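PDB 3KHS: purine nucleoside phosphorylase from Grouper iridovirus, which probably catalyses the reversible phosphorolysis of purine nucleosides to the free base and ribose 1-phosphate in purine salvage. Local coordinates for residues G68-G72 / V73-C77; G215-T218 / A219-I223; T269-V272 / K273-E277. All blocks are in the same frame, centred on the assembly; numbering follows the deposited sequence.

Interaction 1 (G68-G72 / V73-C77)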
loop_
_atom_site.group_PDB
_atom_site.type_symbol
_atom_site.label_atom_id
_atom_site.label_comp_id
_atom_site.label_asym_id
_atom_site.label_seq_id
_atom_site.Cartn_x
_atom_site.Cartn_y
_atom_site.Cartn_z
ATOM N N GLY B 68 14.009 -16.404 -30.582
ATOM C CA GLY B 68 14.719 -16.189 -31.821
ATOM C C GLY B 68 15.973 -15.383 -31.580
ATOM O O GLY B 68 16.298 -15.034 -30.446
ATOM N N SER B 69 16.681 -15.070 -32.651
ATOM C CA SER B 69 17.921 -14.328 -32.520
ATOM C C SER B 69 17.848 -12.922 -33.076
ATOM O O SER B 69 17.044 -12.610 -33.956
ATOM C CB SER B 69 19.053 -15.047 -33.241
ATOM O OG SER B 69 18.959 -14.784 -34.633
ATOM N N VAL B 70 18.718 -12.081 -32.540
ATOM C CA VAL B 70 18.844 -10.697 -32.971
ATOM C C VAL B 70 20.328 -10.411 -32.881
ATOM O O VAL B 70 20.951 -10.662 -31.849
ATOM C CB VAL B 70 18.112 -9.704 -32.034
ATOM C CG1 VAL B 70 18.352 -8.278 -32.518
ATOM C CG2 VAL B 70 16.608 -10.000 -31.995
ATOM N N ASN B 71 20.897 -9.900 -33.965
ATOM C CA ASN B 71 22.321 -9.590 -34.010
ATOM C C ASN B 71 23.199 -10.715 -33.434
ATOM O O ASN B 71 24.186 -10.465 -32.743
ATOM C CB ASN B 71 22.591 -8.253 -33.296
ATOM C CG ASN B 71 21.890 -7.066 -33.980
ATOM O OD1 ASN B 71 21.813 -6.999 -35.205
ATOM N ND2 ASN B 71 21.394 -6.125 -33.184
ATOM N N GLY B 72 22.816 -11.955 -33.734
ATOM C CA GLY B 72 23.570 -13.113 -33.280
ATOM C C GLY B 72 23.357 -13.560 -31.847
ATOM O O GLY B 72 24.062 -14.447 -31.355
ATOM N N VAL B 73 22.375 -12.956 -31.186
ATOM C CA VAL B 73 22.060 -13.263 -29.798
ATOM C C VAL B 73 20.741 -14.018 -29.683
ATOM O O VAL B 73 19.749 -13.565 -30.233
ATOM C CB VAL B 73 21.953 -11.937 -29.013
ATOM C CG1 VAL B 73 21.629 -12.206 -27.546
ATOM C CG2 VAL B 73 23.262 -11.143 -29.162
ATOM N N SER B 74 20.725 -15.164 -28.995
ATOM C CA SER B 74 19.473 -15.901 -28.826
ATOM C C SER B 74 18.668 -15.190 -27.726
ATOM O O SER B 74 19.127 -15.003 -26.582
ATOM C CB SER B 74 19.744 -17.356 -28.451
ATOM O OG SER B 74 20.684 -17.414 -27.403
ATOM N N CYS B 75 17.463 -14.786 -28.091
ATOM C CA CYS B 75 16.597 -14.053 -27.180
ATOM C C CYS B 75 15.234 -14.715 -27.019
ATOM O O CYS B 75 14.799 -15.522 -27.864
ATOM C CB CYS B 75 16.337 -12.619 -27.724
ATOM S SG CYS B 75 17.746 -11.592 -28.289
ATOM N N VAL B 76 14.574 -14.339 -25.924
ATOM C CA VAL B 76 13.205 -14.746 -25.632
ATOM C C VAL B 76 12.527 -13.384 -25.448
ATOM O O VAL B 76 13.017 -12.541 -24.698
ATOM C CB VAL B 76 13.068 -15.610 -24.336
ATOM C CG1 VAL B 76 13.703 -14.943 -23.183
ATOM C CG2 VAL B 76 11.596 -15.833 -24.034
ATOM N N CYS B 77 11.426 -13.160 -26.159
ATOM C CA CYS B 77 10.722 -11.892 -26.086
ATOM C C CYS B 77 9.271 -12.033 -25.663
ATOM O O CYS B 77 8.519 -12.802 -26.257
ATOM C CB CYS B 77 10.766 -11.196 -27.439
ATOM S SG CYS B 77 9.723 -9.682 -27.590
#
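V70 and V73 close the end of a beta hairpin by bonding to each other twice, V70 N to V73 O at 2.9 Å and V73 N to V70 O at 2.8 Å. In the second bond V73 N stands above the V70 carbonyl plane, 51° out of it. N71 and G72 form the turn between the strands, a type I' turn, both with positive phi. Further from the turn, G68 and C75 make the next hydrogen-bonded pair, where C75 N meets G68 O at 2.6 Å and G68 N meets C75 O at 3.0 Å. Between these pairs the non-hydrogen-bonded S69 and S74 bring their backbones close, and S69 CA makes a CA-H...O contact with V73 O, 3.0 Å away. Side-chain contact is sparser. The C75 sulphur sits beside its own backbone N (chi1 -49°), which carries SG to 4.2 Å from V70 CG2, on the face that V73 shares. S74 OG has its partner in the carbonyl of R21. The hairpin joins strands 64-70 and 73-79; the latter runs parallel to strand 24-28, where L24 meets V73 and C75, while helix 257-279 covers V73 through I276.

Interaction 2 (G215-T218 / A219-I223). With PO4 (phosphate ion), chain G.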
loop_
_atom_site.group_PDB
_atom_site.type_symbol
_atom_site.label_atom_id
_atom_site.label_comp_id
_atom_site.label_asym_id
_atom_site.label_seq_id
_atom_site.Cartn_x
_atom_site.Cartn_y
_atom_site.Cartn_z
ATOM N N GLY B 215 4.377 4.966 -14.113
ATOM C CA GLY B 215 3.718 3.914 -14.863
ATOM C C GLY B 215 3.210 2.815 -13.926
ATOM O O GLY B 215 3.417 2.879 -12.724
ATOM N N MET B 216 2.576 1.781 -14.458
ATOM C CA MET B 216 2.039 0.756 -13.582
ATOM C C MET B 216 2.684 -0.625 -13.730
ATOM O O MET B 216 2.016 -1.656 -13.521
ATOM C CB MET B 216 0.524 0.675 -13.788
ATOM C CG MET B 216 -0.204 2.036 -13.636
ATOM S SD MET B 216 -1.802 2.043 -14.482
ATOM C CE MET B 216 -2.336 3.742 -14.258
ATOM N N SER B 217 3.982 -0.645 -14.045
ATOM C CA SER B 217 4.691 -1.914 -14.228
ATOM C C SER B 217 6.181 -1.804 -14.038
ATOM O O SER B 217 6.673 -0.934 -13.329
ATOM C CB SER B 217 4.467 -2.450 -15.636
ATOM O OG SER B 217 5.149 -1.648 -16.579
ATOM N N THR B 218 6.895 -2.737 -14.667
ATOM C CA THR B 218 8.362 -2.760 -14.663
ATOM C C THR B 218 9.123 -2.927 -13.358
ATOM O O THR B 218 9.975 -3.789 -13.257
ATOM C CB THR B 218 8.878 -1.486 -15.352
ATOM O OG1 THR B 218 8.395 -1.471 -16.701
ATOM C CG2 THR B 218 10.420 -1.412 -15.345
ATOM N N ALA B 219 8.832 -2.092 -12.363
ATOM C CA ALA B 219 9.551 -2.153 -11.094
ATOM C C ALA B 219 9.501 -3.506 -10.400
ATOM O O ALA B 219 10.536 -4.003 -9.960
ATOM C CB ALA B 219 9.038 -1.057 -10.128
ATOM N N PRO B 220 8.292 -4.103 -10.242
ATOM C CA PRO B 220 8.275 -5.396 -9.578
ATOM C C PRO B 220 9.003 -6.443 -10.412
ATOM O O PRO B 220 9.572 -7.366 -9.857
ATOM C CB PRO B 220 6.770 -5.701 -9.401
ATOM C CG PRO B 220 6.169 -4.997 -10.525
ATOM C CD PRO B 220 6.916 -3.668 -10.517
ATOM N N GLU B 221 8.988 -6.302 -11.731
ATOM C CA GLU B 221 9.673 -7.255 -12.583
ATOM C C GLU B 221 11.198 -7.165 -12.437
ATOM O O GLU B 221 11.884 -8.194 -12.430
ATOM C CB GLU B 221 9.278 -7.049 -14.034
ATOM C CG GLU B 221 7.844 -7.448 -14.346
ATOM C CD GLU B 221 7.240 -6.529 -15.389
ATOM O OE1 GLU B 221 6.636 -5.498 -15.007
ATOM O OE2 GLU B 221 7.396 -6.820 -16.593
ATOM N N THR B 222 11.735 -5.954 -12.314
ATOM C CA THR B 222 13.184 -5.812 -12.159
ATOM C C THR B 222 13.618 -6.201 -10.751
ATOM O O THR B 222 14.761 -6.594 -10.534
ATOM C CB THR B 222 13.674 -4.368 -12.461
ATOM O OG1 THR B 222 13.099 -3.447 -11.511
ATOM C CG2 THR B 222 13.263 -3.971 -13.870
ATOM N N ILE B 223 12.718 -6.089 -9.785
ATOM C CA ILE B 223 13.078 -6.493 -8.431
ATOM C C ILE B 223 13.328 -8.008 -8.454
ATOM O O ILE B 223 14.281 -8.498 -7.871
ATOM C CB ILE B 223 11.945 -6.251 -7.414
ATOM C CG1 ILE B 223 11.764 -4.754 -7.162
ATOM C CG2 ILE B 223 12.255 -7.015 -6.109
ATOM C CD1 ILE B 223 10.570 -4.462 -6.260
HETATM P P PO4 G . 3.122 -0.822 -19.675
HETATM O O1 PO4 G . 3.934 -0.456 -20.866
HETATM O O2 PO4 G . 3.075 -2.313 -19.536
HETATM O O3 PO4 G . 3.736 -0.247 -18.442
HETATM O O4 PO4 G . 1.744 -0.287 -19.841
#
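S217 OG takes part in two hydrogen bonds: it donates to O3 of the bound phosphate at 2.7 Å and accepts a longer one from T218 OG1, 3.3 Å away. The S217 hydroxyl lies between its own backbone N and carbonyl carbon (chi1 70°), a rotation that lets it face the anion. T218 OG1 has a stronger partner in N112 ND2. A219 N bonds to S217 O at 2.6 Å, closing a gamma turn centred on T218 just before the helix, which accounts for the 103° angle at that carbonyl. The first full helical bond runs from T222 N to T218 O, 2.9 Å. E221 rises from the first turn toward T218, and with its chain bent at chi2 (145°) brings OE1 to 2.8 Å from T218 N in a weak bond, while OE2 is held by a salt bridge to R81. T218 CG2 and T222 CG2 pass at 4.1 Å, and T222 OG1 is bonded to Y163. R81 also binds the phosphate, so E221 probably helps to position that arginine. Alongside S30, H83 and A113 N, this strand-loop-helix junction contributes S217 to a phosphate-binding site, consistent with the substrate phosphate site of PNP/MTAP phosphorylases.

Interaction 3 (T269-V272 / K273-E277)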
loop_
_atom_site.group_PDB
_atom_site.type_symbol
_atom_site.label_atom_id
_atom_site.label_comp_id
_atom_site.label_asym_id
_atom_site.label_seq_id
_atom_site.Cartn_x
_atom_site.Cartn_y
_atom_site.Cartn_z
ATOM N N THR B 269 12.298 -0.040 -31.313
ATOM C CA THR B 269 12.808 -1.277 -31.887
ATOM C C THR B 269 14.261 -1.116 -32.309
ATOM O O THR B 269 15.085 -1.992 -32.046
ATOM C CB THR B 269 12.012 -1.700 -33.124
ATOM O OG1 THR B 269 10.642 -1.932 -32.764
ATOM C CG2 THR B 269 12.609 -2.981 -33.716
ATOM N N ALA B 270 14.570 -0.002 -32.974
ATOM C CA ALA B 270 15.931 0.276 -33.409
ATOM C C ALA B 270 16.861 0.363 -32.206
ATOM O O ALA B 270 17.943 -0.236 -32.194
ATOM C CB ALA B 270 15.967 1.575 -34.188
ATOM N N LEU B 271 16.441 1.115 -31.193
ATOM C CA LEU B 271 17.239 1.286 -29.975
ATOM C C LEU B 271 17.566 -0.052 -29.312
ATOM O O LEU B 271 18.711 -0.313 -28.961
ATOM C CB LEU B 271 16.498 2.189 -28.971
ATOM C CG LEU B 271 17.115 2.426 -27.570
ATOM C CD1 LEU B 271 18.486 3.011 -27.693
ATOM C CD2 LEU B 271 16.259 3.379 -26.752
ATOM N N VAL B 272 16.550 -0.888 -29.127
ATOM C CA VAL B 272 16.729 -2.196 -28.511
ATOM C C VAL B 272 17.698 -3.075 -29.318
ATOM O O VAL B 272 18.550 -3.755 -28.739
ATOM C CB VAL B 272 15.332 -2.936 -28.350
ATOM C CG1 VAL B 272 15.528 -4.360 -27.833
ATOM C CG2 VAL B 272 14.460 -2.190 -27.344
ATOM N N LYS B 273 17.569 -3.053 -30.648
ATOM C CA LYS B 273 18.440 -3.846 -31.508
ATOM C C LYS B 273 19.889 -3.403 -31.384
ATOM O O LYS B 273 20.783 -4.237 -31.171
ATOM C CB LYS B 273 17.984 -3.763 -32.966
ATOM C CG LYS B 273 16.609 -4.362 -33.182
ATOM C CD LYS B 273 16.169 -4.376 -34.650
ATOM C CE LYS B 273 17.146 -5.149 -35.534
ATOM N NZ LYS B 273 16.650 -5.263 -36.943
ATOM N N LEU B 274 20.125 -2.096 -31.480
ATOM C CA LEU B 274 21.487 -1.582 -31.375
ATOM C C LEU B 274 22.066 -1.919 -30.010
ATOM O O LEU B 274 23.255 -2.203 -29.889
ATOM C CB LEU B 274 21.527 -0.062 -31.586
ATOM C CG LEU B 274 22.703 0.524 -32.394
ATOM C CD1 LEU B 274 22.758 2.019 -32.119
ATOM C CD2 LEU B 274 24.052 -0.138 -32.027
ATOM N N VAL B 275 21.222 -1.887 -28.984
ATOM C CA VAL B 275 21.660 -2.178 -27.617
ATOM C C VAL B 275 22.077 -3.647 -27.507
ATOM O O VAL B 275 23.048 -3.994 -26.832
ATOM C CB VAL B 275 20.520 -1.873 -26.590
ATOM C CG1 VAL B 275 20.851 -2.452 -25.240
ATOM C CG2 VAL B 275 20.334 -0.375 -26.457
ATOM N N ILE B 276 21.329 -4.505 -28.183
ATOM C CA ILE B 276 21.612 -5.920 -28.156
ATOM C C ILE B 276 22.928 -6.165 -28.892
ATOM O O ILE B 276 23.700 -7.049 -28.521
ATOM C CB ILE B 276 20.446 -6.718 -28.795
ATOM C CG1 ILE B 276 19.242 -6.690 -27.843
ATOM C CG2 ILE B 276 20.882 -8.144 -29.124
ATOM C CD1 ILE B 276 17.995 -7.412 -28.354
ATOM N N GLU B 277 23.199 -5.373 -29.923
ATOM C CA GLU B 277 24.451 -5.542 -30.646
ATOM C C GLU B 277 25.628 -5.235 -29.719
ATOM O O GLU B 277 26.569 -6.011 -29.646
ATOM C CB GLU B 277 24.508 -4.634 -31.870
ATOM C CG GLU B 277 25.623 -4.991 -32.832
ATOM C CD GLU B 277 25.695 -4.030 -34.001
ATOM O OE1 GLU B 277 24.623 -3.686 -34.557
ATOM O OE2 GLU B 277 26.826 -3.627 -34.367
#
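V272 and I276, one helical turn apart, meet on the buried side of helix 257-279 with V272 CG1 4.0 Å from I276 CD1. The I276 CG1 branch lies beside its own backbone N (chi1 -72°) and leans over the preceding turn, passing 3.1 Å from V272 O before CD1 reaches the valine. A second buried pair, L271 and V275, brings CD1 of the leucine to 4.1 Å from CG2 of the valine, and that same V275 CG2 rests 3.0 Å from L271 O. Beyond them the packing goes on into the sheet: V275 touches L233 and L271 touches V235, both of strand 231-241, whereas I276 lies on L24 and I26 of strand 24-28. This is a regular alpha-helix laid against the central sheet of an alpha/beta fold, its backbone joined by successive i to i+4 bonds, of which L274 N to A270 O, at 3.0 Å, is close to linear (171°). L274 is only partly exposed, because its side chain packs against A174, E177 and L178 of helix 165-178. The contact opens at the partly exposed T269 and K273, whose side chains run alongside each other with T269 CG2 3.9 Å from K273 CD. K273 CG still rests 3.0 Å from T269 O; the lysine then bends at chi3 (58°) and carries its amine away from the preceding turn. T269 OG1 is bonded to the carbonyl of S265.

How the interactions relate
Following the chain from the N terminus, interaction 1 comes first and closes a two-residue hairpin turn; interaction 2 then converts the end of strand 213-215 into helix 219-227, and interaction 3 lies within the late helix 257-279. The three are in series, so none nests in or crosses another. Interactions 1 and 3, far apart in sequence, touch in space: V70 O lies 3.7 Å from I276 CG2, and N71 ND2 comes to 2.8 Å from K273 O, so the hairpin tip packs against the helix. Interaction 2 stands apart, its centre about 23 Å from that of interaction 1 and about 21 Å from that of interaction 3, at the phosphate site.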